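Local coordinates for sensor protein (Vibrio cholerae O1 biovar El Tor, PDB 3MXQ), which probably acts as a sensor histidine kinase that passes phosphate from ATP to a protein histidine, this piece being its N-terminal PAS sensor region, at residues A[63-67]-A[68-72]. Sequence-based numbering, arbitrary orientation.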
ATOM      1  N   GLN A  63     -11.587  22.968   1.039  1.00 61.74           N
ATOM      2  CA  GLN A  63     -10.969  23.225  -0.251  1.00 60.94           C
ATOM      3  C   GLN A  63     -11.196  24.670  -0.679  1.00 60.22           C
ATOM      4  O   GLN A  63     -12.313  25.177  -0.607  1.00 60.14           O
ATOM      5  CB  GLN A  63     -11.515  22.257  -1.304  1.00 61.31           C
ATOM      6  CG  GLN A  63     -10.455  21.692  -2.227  1.00 61.65           C
ATOM      7  CD  GLN A  63     -10.730  22.006  -3.680  1.00 62.92           C
ATOM      8  OE1 GLN A  63     -11.880  22.124  -4.093  1.00 64.39           O
ATOM      9  NE2 GLN A  63      -9.675  22.163  -4.463  1.00 63.27           N
ATOM     10  N   GLY A  64     -10.129  25.329  -1.118  1.00 58.84           N
ATOM     11  CA  GLY A  64     -10.201  26.727  -1.522  1.00 57.76           C
ATOM     12  C   GLY A  64     -10.172  27.676  -0.340  1.00 56.43           C
ATOM     13  O   GLY A  64     -10.676  28.797  -0.417  1.00 56.72           O
ATOM     14  N   LYS A  65      -9.585  27.212   0.759  1.00 54.56           N
ATOM     15  CA  LYS A  65      -9.422  28.005   1.975  1.00 52.10           C
ATOM     16  C   LYS A  65      -7.977  27.959   2.457  1.00 48.61           C
ATOM     17  O   LYS A  65      -7.264  26.985   2.210  1.00 48.82           O
ATOM     18  CB  LYS A  65     -10.354  27.504   3.075  1.00 52.64           C
ATOM     19  CG  LYS A  65     -11.823  27.683   2.764  1.00 54.44           C
ATOM     20  CD  LYS A  65     -12.667  27.571   4.020  1.00 56.18           C
ATOM     21  CE  LYS A  65     -14.019  28.242   3.841  1.00 57.46           C
ATOM     22  NZ  LYS A  65     -14.811  27.580   2.774  1.00 58.33           N
ATOM     23  N   ASN A  66      -7.561  29.015   3.148  1.00 43.96           N
ATOM     24  CA  ASN A  66      -6.207  29.154   3.672  1.00 38.72           C
ATOM     25  C   ASN A  66      -5.972  28.288   4.927  1.00 37.36           C
ATOM     26  O   ASN A  66      -6.706  28.412   5.907  1.00 37.09           O
ATOM     27  CB  ASN A  66      -5.966  30.638   3.977  1.00 37.21           C
ATOM     28  CG  ASN A  66      -4.533  30.949   4.383  1.00 32.79           C
ATOM     29  OD1 ASN A  66      -3.800  30.104   4.913  1.00 31.15           O
ATOM     30  ND2 ASN A  66      -4.131  32.189   4.151  1.00 30.49           N
ATOM     31  N   ILE A  67      -4.946  27.430   4.901  1.00 35.60           N
ATOM     32  CA  ILE A  67      -4.640  26.563   6.050  1.00 34.55           C
ATOM     33  C   ILE A  67      -4.382  27.386   7.295  1.00 36.56           C
ATOM     34  O   ILE A  67      -4.772  27.007   8.397  1.00 36.19           O
ATOM     35  CB  ILE A  67      -3.367  25.728   5.861  1.00 33.46           C
ATOM     36  CG1 ILE A  67      -3.196  25.313   4.426  1.00 32.80           C
ATOM     37  CG2 ILE A  67      -3.422  24.443   6.686  1.00 32.37           C
ATOM     38  CD1 ILE A  67      -2.106  24.282   4.292  1.00 34.96           C
ATOM     39  N   LEU A  68      -3.695  28.505   7.098  1.00 39.48           N
ATOM     40  CA  LEU A  68      -3.286  29.375   8.185  1.00 42.45           C
ATOM     41  C   LEU A  68      -4.494  29.962   8.888  1.00 44.29           C
ATOM     42  O   LEU A  68      -4.458  30.185  10.092  1.00 44.51           O
ATOM     43  CB  LEU A  68      -2.329  30.463   7.680  1.00 42.36           C
ATOM     44  CG  LEU A  68      -1.047  29.948   6.999  1.00 42.23           C
ATOM     45  CD1 LEU A  68      -0.246  31.075   6.406  1.00 41.95           C
ATOM     46  CD2 LEU A  68      -0.166  29.152   7.945  1.00 41.54           C
ATOM     47  N   GLU A  69      -5.576  30.179   8.146  1.00 46.04           N
ATOM     48  CA  GLU A  69      -6.828  30.640   8.752  1.00 47.80           C
ATOM     49  C   GLU A  69      -7.623  29.505   9.408  1.00 47.80           C
ATOM     50  O   GLU A  69      -8.297  29.724  10.417  1.00 48.00           O
ATOM     51  CB  GLU A  69      -7.688  31.392   7.734  1.00 48.31           C
ATOM     52  CG  GLU A  69      -7.042  32.685   7.231  1.00 50.71           C
ATOM     53  CD  GLU A  69      -7.791  33.330   6.070  1.00 53.79           C
ATOM     54  OE1 GLU A  69      -8.486  32.612   5.311  1.00 54.64           O
ATOM     55  OE2 GLU A  69      -7.673  34.566   5.908  1.00 54.91           O
ATOM     56  N   LEU A  70      -7.529  28.299   8.847  1.00 47.58           N
ATOM     57  CA  LEU A  70      -8.290  27.154   9.340  1.00 46.90           C
ATOM     58  C   LEU A  70      -7.708  26.566  10.608  1.00 46.43           C
ATOM     59  O   LEU A  70      -8.420  25.950  11.391  1.00 46.42           O
ATOM     60  CB  LEU A  70      -8.423  26.074   8.268  1.00 46.86           C
ATOM     61  CG  LEU A  70      -9.476  26.320   7.179  1.00 46.91           C
ATOM     62  CD1 LEU A  70      -9.341  25.334   6.038  1.00 46.20           C
ATOM     63  CD2 LEU A  70     -10.898  26.280   7.744  1.00 47.29           C
ATOM     64  N   PHE A  71      -6.414  26.760  10.819  1.00 45.97           N
ATOM     65  CA  PHE A  71      -5.764  26.225  12.009  1.00 45.65           C
ATOM     66  C   PHE A  71      -4.907  27.268  12.683  1.00 46.11           C
ATOM     67  O   PHE A  71      -3.715  27.054  12.857  1.00 46.25           O
ATOM     68  CB  PHE A  71      -4.916  25.010  11.648  1.00 45.12           C
ATOM     69  CG  PHE A  71      -5.692  23.921  11.000  1.00 43.56           C
ATOM     70  CD1 PHE A  71      -5.642  23.745   9.621  1.00 42.71           C
ATOM     71  CD2 PHE A  71      -6.500  23.082  11.761  1.00 42.16           C
ATOM     72  CE1 PHE A  71      -6.383  22.741   9.008  1.00 42.10           C
ATOM     73  CE2 PHE A  71      -7.246  22.076  11.159  1.00 41.56           C
ATOM     74  CZ  PHE A  71      -7.188  21.905   9.781  1.00 41.45           C
ATOM     75  N   PRO A  72      -5.519  28.396  13.087  1.00 46.36           N
ATOM     76  CA  PRO A  72      -4.766  29.578  13.498  1.00 46.40           C
ATOM     77  C   PRO A  72      -3.739  29.319  14.603  1.00 46.52           C
ATOM     78  O   PRO A  72      -2.624  29.825  14.522  1.00 46.67           O
ATOM     79  CB  PRO A  72      -5.854  30.539  13.969  1.00 46.41           C
ATOM     80  CG  PRO A  72      -7.031  29.687  14.249  1.00 46.47           C
ATOM     81  CD  PRO A  72      -6.968  28.591  13.262  1.00 46.34           C
TER
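Asn66 caps the short helix 67-70 and touches Leu68, Glu69 and Leu70 just ahead of it in the chain. Its CB lies against the carboxylate of Glu69, 3.5 Å from Glu69 OE1. CG is anti to the backbone N (chi1 -173°), which carries the amide forward beside the start of the helix; there CG faces Leu68 N, the same N-H that OD1 takes. At the tip, Asn66 OD1 accepts a hydrogen bond from Leu68 N at 2.7 Å. This N-cap bond is bent, and the donor sits 33° out of the amide plane. OD1 also lies beside Leu68 CB. Asn66 O accepts a bond from Leu70 N at 3.1 Å, in the carbonyl plane, and a weak one from Glu69 N. One residue on, Phe71 N bonds Ile67 O at 2.9 Å, just where the chain leaves helical geometry.

Apolar groups line other parts of the turn. Ile67 CG2 meets Phe71 CD1 at 3.7 Å, and the two side chains cross at a slant. Lys65 offers only its CB, to Leu70 CD1 at 3.8 Å; its NZ turns back to bond Thr61 O. Ile67 is buried against Leu78 of helix 75-88 and Ile44 of strand 44-47. The capped turn therefore lies between strand 44-47 and helix 75-88 of the PAS fold.

The chemistry is that of an ordinary helix start: Asn66 supplies a side-chain acceptor for a first-turn N-H that has no preceding helical carbonyl to bond. The Glu69 carboxylate, near the same helix N-terminus, would probably interact favourably with the helix dipole.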